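Local coordinates for protein GH3 beta-N-acetylglucosaminidase (Paenibacillaceae, PDB 6K5J) that probably removes terminal N-acetylglucosamine residues from beta-linked sugars, as a family 3 glycoside hydrolase with beta-N-acetylglucosaminidase activity, at residues 48-53 and 91-96; 80-85 and 128-133. All coordinates share one frame; numbering follows the deposited sequence.

In the fold
From the N terminus, strand 45-47 runs into 48-53, and interaction 1 closes the loop from there to 91-96. That loop holds helix 56-72 and strand 79-81. Interaction 2 starts within it, at 80-85, and closes a second loop at 128-133, which contains helices 102-108 and 111-127. The two loops therefore cross. The contacts also meet directly. Tyr48 N is hydrogen-bonded to Ser81 O, and Arg91 N to Gln84 OE1. Leu53 packs on Ile82. Together they tie the loops after strands 45-47 and 79-81 to each other and to strand 132-133, the next strand of the TIM-type barrel, beside the NAG sugar.

Interaction 1: 48-53 and 91-96; sequences YFRRNL and RLENGV. With NAG (2-acetamido-2-deoxy-beta-D-glucopyranose), chain B.
The backbones of 48-53 and 91-96 come nearest at Arg50 and Arg91, whose CA atoms are 4.9 Å apart, and both segments are irregular apart from a 3-10 turn at 50-52. Arg50 grips Glu93 end-on. Its NH1 bonds to Glu93 OE2 at 2.9 Å and its NH2 to Glu93 OE1, each through the syn lone pair. The two flat groups are nearly coplanar, 24° apart. A bend at chi3 (-56°) brings the Arg50 guanidinium over the backbone of Arg91. Arg91 O sits over one face of the guanidinium, 3.6 Å from Arg50 CZ. The paired bonds to Glu93 leave the guanidinium little freedom to turn. Glu93 OE1 has a second partner in Thr90.

Arg91 lies alongside Phe49 and points the same way. Its NE is 3.8 Å from Phe49 CD2, and the two planes are 35° apart. Arg91 NH2 forms a salt bridge with Asp83. Water 1 joins Arg91 NE to Tyr48 O. NAG O6 is at the edge of the Phe49 ring, 3.4 Å from Phe49 CE2.

Leu53 points toward 91-96. Its CD1 meets Arg91 CB at 3.6 Å, and its CB touches Leu92 CD1. Water 3 links Leu53 O to Arg91 O.

The contact joins the loops that follow strands 45-47 and 79-81, and helix 56-72 packs against it through Tyr48 and Leu53.

Interaction 2: 80-85 and 128-133; sequences ISIDQE and LGINMN. With NAG (2-acetamido-2-deoxy-beta-D-glucopyranose), chain B.
Ile130 crosses both Ile80 and Ile82 at about a right angle. Its CG2 meets Ile82 CG2 at 3.8 Å, and its CG1 faces Ile80 CG2. Leu125 of helix 111-127 packs on Ile82 and Ile130.

Asn131 makes a polar link beside this apolar patch. Its CG sits between the backbone N and the carbonyl carbon (chi1 53°), which brings OD1 back to Ile80 N at 2.9 Å. The bond is straight at hydrogen, but the donor is tilted from the carbonyl plane. Asn131 ND2 is held by Leu78 O. The backbone N of Asn131 bonds to Ile80 O, and Met132 N adds a weak bond to the same oxygen. Ser81 CA donates a CH contact to Met132 O at 3.2 Å.

Further on, the Asn133 amide takes both backbone groups of Gln84. Its OD1 accepts from Gln84 N at 3.0 Å, in the carbonyl plane and on a lone pair. Its ND2 gives a nearly straight bond to Gln84 O at 2.9 Å, although it comes from above the Gln84 carbonyl plane, so the amide cannot easily turn. A leucine in place of Asn133 would probably leave Gln84 N and O without these mates and the loop after Asp83 less firmly held.

Asp83 points away from 128-133. NAG O4 donates to Asp83 OD1 at 2.6 Å.

Successive strands 79-81 and 132-133, each ending its own parallel sheet, meet where the halves of the TIM-type barrel join. The loop from the C-terminal end of 79-81 carries Asp83 to NAG, consistent with the active-site end of a family 3 hydrolase.

Interaction 1: 48-53 and 91-96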
loop_
_atom_site.group_PDB
_atom_site.type_symbol
_atom_site.label_atom_id
_atom_site.label_comp_id
_atom_site.label_asym_id
_atom_site.label_seq_id
_atom_site.Cartn_x
_atom_site.Cartn_y
_atom_site.Cartn_z
ATOM N N TYR A 48 -11.882 1.121 -6.140
ATOM C CA TYR A 48 -11.566 2.476 -6.580
ATOM C C TYR A 48 -10.066 2.633 -6.840
ATOM O O TYR A 48 -9.232 2.077 -6.114
ATOM C CB TYR A 48 -11.965 3.504 -5.519
ATOM C CG TYR A 48 -13.446 3.776 -5.331
ATOM C CD1 TYR A 48 -14.360 3.596 -6.368
ATOM C CD2 TYR A 48 -13.920 4.259 -4.111
ATOM C CE1 TYR A 48 -15.718 3.885 -6.188
ATOM C CE2 TYR A 48 -15.266 4.545 -3.922
ATOM C CZ TYR A 48 -16.159 4.348 -4.963
ATOM O OH TYR A 48 -17.490 4.640 -4.777
ATOM N N PHE A 49 -9.736 3.446 -7.845
ATOM C CA PHE A 49 -8.385 3.960 -8.066
ATOM C C PHE A 49 -8.429 5.487 -8.126
ATOM O O PHE A 49 -9.486 6.092 -7.976
ATOM C CB PHE A 49 -7.769 3.328 -9.321
ATOM C CG PHE A 49 -7.459 1.869 -9.130
ATOM C CD1 PHE A 49 -8.447 0.911 -9.323
ATOM C CD2 PHE A 49 -6.216 1.465 -8.663
ATOM C CE1 PHE A 49 -8.188 -0.437 -9.103
ATOM C CE2 PHE A 49 -5.942 0.118 -8.435
ATOM C CZ PHE A 49 -6.932 -0.834 -8.659
ATOM N N ARG A 50 -7.250 6.102 -8.305
ATOM C CA ARG A 50 -7.139 7.565 -8.327
ATOM C C ARG A 50 -8.129 8.198 -9.310
ATOM O O ARG A 50 -8.672 9.279 -9.051
ATOM C CB ARG A 50 -5.691 7.961 -8.669
ATOM C CG ARG A 50 -5.401 9.466 -8.657
ATOM C CD ARG A 50 -3.871 9.749 -8.604
ATOM N NE ARG A 50 -3.255 9.101 -7.448
ATOM C CZ ARG A 50 -3.123 9.660 -6.246
ATOM N NH1 ARG A 50 -3.535 10.899 -6.028
ATOM N NH2 ARG A 50 -2.573 8.981 -5.254
ATOM N N ARG A 51 -8.383 7.527 -10.441
ATOM C CA ARG A 51 -9.309 8.025 -11.460
ATOM C C ARG A 51 -10.733 8.200 -10.937
ATOM O O ARG A 51 -11.502 8.970 -11.523
ATOM C CB ARG A 51 -9.331 7.076 -12.661
ATOM C CG ARG A 51 -9.783 5.652 -12.271
ATOM C CD ARG A 51 -9.684 4.629 -13.411
ATOM N NE ARG A 51 -10.123 3.312 -12.937
ATOM C CZ ARG A 51 -9.397 2.196 -12.988
ATOM N NH1 ARG A 51 -8.182 2.199 -13.529
ATOM N NH2 ARG A 51 -9.906 1.066 -12.503
ATOM N N ASN A 52 -11.104 7.515 -9.855
ATOM C CA ASN A 52 -12.438 7.649 -9.273
ATOM C C ASN A 52 -12.496 8.649 -8.133
ATOM O O ASN A 52 -13.574 8.844 -7.568
ATOM C CB ASN A 52 -12.946 6.298 -8.742
ATOM C CG ASN A 52 -12.778 5.171 -9.735
ATOM O OD1 ASN A 52 -11.956 4.264 -9.535
ATOM N ND2 ASN A 52 -13.570 5.205 -10.809
ATOM N N LEU A 53 -11.373 9.260 -7.751
ATOM C CA LEU A 53 -11.271 9.931 -6.454
ATOM C C LEU A 53 -10.765 11.357 -6.657
ATOM O O LEU A 53 -9.557 11.594 -6.730
ATOM C CB LEU A 53 -10.356 9.138 -5.509
ATOM C CG LEU A 53 -10.699 7.639 -5.409
ATOM C CD1 LEU A 53 -9.600 6.871 -4.659
ATOM C CD2 LEU A 53 -12.068 7.442 -4.714
ATOM N N ARG A 91 -4.561 6.376 -2.614
ATOM C CA ARG A 91 -5.242 6.740 -3.851
ATOM C C ARG A 91 -5.949 8.079 -3.770
ATOM O O ARG A 91 -6.305 8.637 -4.815
ATOM C CB ARG A 91 -6.277 5.676 -4.237
ATOM C CG ARG A 91 -5.724 4.290 -4.285
ATOM C CD ARG A 91 -4.685 4.163 -5.368
ATOM N NE ARG A 91 -4.380 2.759 -5.573
ATOM C CZ ARG A 91 -3.198 2.295 -5.944
ATOM N NH1 ARG A 91 -2.172 3.117 -6.175
ATOM N NH2 ARG A 91 -3.049 0.995 -6.074
ATOM N N LEU A 92 -6.169 8.587 -2.561
ATOM C CA LEU A 92 -6.803 9.879 -2.336
ATOM C C LEU A 92 -6.049 10.592 -1.228
ATOM O O LEU A 92 -5.892 10.045 -0.135
ATOM C CB LEU A 92 -8.280 9.710 -1.956
ATOM C CG LEU A 92 -8.994 11.021 -1.601
ATOM C CD1 LEU A 92 -9.054 11.959 -2.809
ATOM C CD2 LEU A 92 -10.384 10.730 -1.059
ATOM N N GLU A 93 -5.584 11.809 -1.512
ATOM C CA GLU A 93 -5.059 12.698 -0.491
ATOM C C GLU A 93 -5.817 14.015 -0.390
ATOM O O GLU A 93 -5.722 14.680 0.641
ATOM C CB GLU A 93 -3.571 12.998 -0.749
ATOM C CG GLU A 93 -2.710 11.753 -0.970
ATOM C CD GLU A 93 -2.867 11.174 -2.365
ATOM O OE1 GLU A 93 -2.930 9.934 -2.502
ATOM O OE2 GLU A 93 -2.951 11.952 -3.337
ATOM N N ASN A 94 -6.586 14.392 -1.409
ATOM C CA ASN A 94 -7.303 15.658 -1.378
ATOM C C ASN A 94 -8.467 15.564 -0.403
ATOM O O ASN A 94 -9.365 14.743 -0.596
ATOM C CB ASN A 94 -7.813 16.009 -2.775
ATOM C CG ASN A 94 -8.480 17.373 -2.817
ATOM O OD1 ASN A 94 -7.993 18.331 -2.215
ATOM N ND2 ASN A 94 -9.593 17.463 -3.514
ATOM N N GLY A 95 -8.455 16.395 0.642
ATOM C CA GLY A 95 -9.561 16.426 1.577
ATOM C C GLY A 95 -9.568 15.341 2.629
ATOM O O GLY A 95 -10.564 15.211 3.352
ATOM N N VAL A 96 -8.505 14.543 2.730
ATOM C CA VAL A 96 -8.388 13.517 3.755
ATOM C C VAL A 96 -7.017 13.646 4.404
ATOM O O VAL A 96 -6.117 14.308 3.883
ATOM C CB VAL A 96 -8.594 12.086 3.202
ATOM C CG1 VAL A 96 -9.939 11.992 2.487
ATOM C CG2 VAL A 96 -7.463 11.706 2.257
HETATM C C1 NAG B . -1.748 -5.345 -6.927
HETATM C C2 NAG B . -1.021 -5.128 -5.575
HETATM C C3 NAG B . -2.010 -5.167 -4.396
HETATM C C4 NAG B . -3.224 -4.287 -4.658
HETATM C C5 NAG B . -3.855 -4.691 -5.980
HETATM C C6 NAG B . -5.077 -3.880 -6.350
HETATM C C7 NAG B . 1.268 -5.885 -5.037
HETATM C C8 NAG B . 2.168 -7.081 -4.888
HETATM N N2 NAG B . 0.008 -6.145 -5.401
HETATM O O1 NAG B . -0.867 -5.008 -7.946
HETATM O O3 NAG B . -1.360 -4.736 -3.203
HETATM O O4 NAG B . -4.174 -4.432 -3.609
HETATM O O5 NAG B . -2.890 -4.483 -7.016
HETATM O O6 NAG B . -4.730 -2.544 -6.691
HETATM O O7 NAG B . 1.659 -4.741 -4.814
HETATM O O HOH W 1 -6.843 1.256 -5.261
HETATM O O HOH W 2 -2.273 6.138 -7.640
HETATM O O HOH W 3 -7.101 11.121 -5.825
#

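Interaction 2: 80-85 and 128-133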
loop_
_atom_site.group_PDB
_atom_site.type_symbol
_atom_site.label_atom_id
_atom_site.label_comp_id
_atom_site.label_asym_id
_atom_site.label_seq_id
_atom_site.Cartn_x
_atom_site.Cartn_y
_atom_site.Cartn_z
ATOM N N ILE A 80 -17.040 -2.079 -1.474
ATOM C CA ILE A 80 -16.357 -1.001 -2.173
ATOM C C ILE A 80 -14.991 -0.856 -1.515
ATOM O O ILE A 80 -14.899 -0.489 -0.334
ATOM C CB ILE A 80 -17.155 0.310 -2.134
ATOM C CG1 ILE A 80 -18.489 0.128 -2.882
ATOM C CG2 ILE A 80 -16.365 1.459 -2.759
ATOM C CD1 ILE A 80 -19.366 1.376 -2.949
ATOM N N SER A 81 -13.936 -1.172 -2.261
ATOM C CA SER A 81 -12.586 -1.263 -1.722
ATOM C C SER A 81 -11.659 -0.253 -2.398
ATOM O O SER A 81 -12.067 0.498 -3.289
ATOM C CB SER A 81 -12.030 -2.678 -1.875
ATOM O OG SER A 81 -10.916 -2.856 -0.989
ATOM N N ILE A 82 -10.400 -0.279 -1.980
ATOM C CA ILE A 82 -9.413 0.737 -2.335
ATOM C C ILE A 82 -8.067 0.266 -1.803
ATOM O O ILE A 82 -8.015 -0.557 -0.885
ATOM C CB ILE A 82 -9.834 2.111 -1.717
ATOM C CG1 ILE A 82 -8.976 3.264 -2.252
ATOM C CG2 ILE A 82 -9.768 2.069 -0.171
ATOM C CD1 ILE A 82 -9.485 4.635 -1.829
ATOM N N ASP A 83 -6.970 0.758 -2.392
ATOM C CA ASP A 83 -5.625 0.524 -1.837
ATOM C C ASP A 83 -5.170 1.754 -1.051
ATOM O O ASP A 83 -4.306 2.512 -1.481
ATOM C CB ASP A 83 -4.615 0.222 -2.942
ATOM C CG ASP A 83 -4.949 -1.011 -3.716
ATOM O OD1 ASP A 83 -5.169 -2.066 -3.077
ATOM O OD2 ASP A 83 -4.980 -0.918 -4.963
ATOM N N GLN A 84 -5.778 1.952 0.112
ATOM C CA GLN A 84 -5.420 3.083 0.973
ATOM C C GLN A 84 -4.569 2.579 2.142
ATOM O O GLN A 84 -5.001 2.497 3.294
ATOM C CB GLN A 84 -6.687 3.816 1.433
ATOM C CG GLN A 84 -6.443 5.205 2.006
ATOM C CD GLN A 84 -6.274 6.287 0.942
ATOM O OE1 GLN A 84 -5.917 6.016 -0.208
ATOM N NE2 GLN A 84 -6.519 7.526 1.333
ATOM N N GLU A 85 -3.312 2.232 1.808
ATOM C CA GLU A 85 -2.402 1.638 2.786
ATOM C C GLU A 85 -1.864 2.674 3.762
ATOM O O GLU A 85 -1.638 2.357 4.934
ATOM C CB GLU A 85 -1.230 0.933 2.073
ATOM C CG GLU A 85 -1.679 -0.187 1.129
ATOM C CD GLU A 85 -0.547 -0.814 0.321
ATOM O OE1 GLU A 85 0.631 -0.694 0.734
ATOM O OE2 GLU A 85 -0.848 -1.439 -0.727
ATOM N N LEU A 128 -16.767 8.100 3.295
ATOM C CA LEU A 128 -16.899 8.217 1.853
ATOM C C LEU A 128 -17.664 7.051 1.233
ATOM O O LEU A 128 -17.706 6.938 0.004
ATOM C CB LEU A 128 -15.515 8.331 1.206
ATOM C CG LEU A 128 -14.612 9.444 1.738
ATOM C CD1 LEU A 128 -13.328 9.515 0.913
ATOM C CD2 LEU A 128 -15.315 10.788 1.727
ATOM N N GLY A 129 -18.265 6.180 2.046
ATOM C CA GLY A 129 -18.969 5.031 1.515
ATOM C C GLY A 129 -18.080 3.865 1.145
ATOM O O GLY A 129 -18.563 2.895 0.541
ATOM N N ILE A 130 -16.800 3.932 1.475
ATOM C CA ILE A 130 -15.864 2.834 1.245
ATOM C C ILE A 130 -15.870 1.937 2.478
ATOM O O ILE A 130 -15.665 2.408 3.602
ATOM C CB ILE A 130 -14.454 3.380 0.954
ATOM C CG1 ILE A 130 -14.474 4.199 -0.338
ATOM C CG2 ILE A 130 -13.427 2.257 0.897
ATOM C CD1 ILE A 130 -13.334 5.212 -0.449
ATOM N N ASN A 131 -16.102 0.642 2.277
ATOM C CA ASN A 131 -16.315 -0.276 3.391
ATOM C C ASN A 131 -15.298 -1.409 3.416
ATOM O O ASN A 131 -15.441 -2.340 4.214
ATOM C CB ASN A 131 -17.746 -0.835 3.359
ATOM C CG ASN A 131 -18.102 -1.459 2.021
ATOM O OD1 ASN A 131 -17.301 -2.175 1.432
ATOM N ND2 ASN A 131 -19.316 -1.193 1.539
ATOM N N MET A 132 -14.270 -1.341 2.578
ATOM C CA MET A 132 -13.227 -2.352 2.519
ATOM C C MET A 132 -11.929 -1.654 2.135
ATOM O O MET A 132 -11.936 -0.665 1.396
ATOM C CB MET A 132 -13.576 -3.459 1.510
ATOM C CG MET A 132 -12.640 -4.675 1.531
ATOM S SD MET A 132 -13.272 -5.972 0.425
ATOM C CE MET A 132 -12.389 -7.409 1.044
ATOM N N ASN A 133 -10.817 -2.157 2.663
ATOM C CA ASN A 133 -9.504 -1.601 2.345
ATOM C C ASN A 133 -8.574 -2.764 2.067
ATOM O O ASN A 133 -8.575 -3.751 2.811
ATOM C CB ASN A 133 -8.961 -0.730 3.502
ATOM C CG ASN A 133 -7.771 0.152 3.095
ATOM O OD1 ASN A 133 -7.446 0.279 1.918
ATOM N ND2 ASN A 133 -7.141 0.787 4.088
HETATM C C1 NAG B . -1.748 -5.345 -6.927
HETATM C C2 NAG B . -1.021 -5.128 -5.575
HETATM C C3 NAG B . -2.010 -5.167 -4.396
HETATM C C4 NAG B . -3.224 -4.287 -4.658
HETATM C C5 NAG B . -3.855 -4.691 -5.980
HETATM C C6 NAG B . -5.077 -3.880 -6.350
HETATM C C7 NAG B . 1.268 -5.885 -5.037
HETATM C C8 NAG B . 2.168 -7.081 -4.888
HETATM N N2 NAG B . 0.008 -6.145 -5.401
HETATM O O1 NAG B . -0.867 -5.008 -7.946
HETATM O O3 NAG B . -1.360 -4.736 -3.203
HETATM O O4 NAG B . -4.174 -4.432 -3.609
HETATM O O5 NAG B . -2.890 -4.483 -7.016
HETATM O O6 NAG B . -4.730 -2.544 -6.691
HETATM O O7 NAG B . 1.659 -4.741 -4.814
#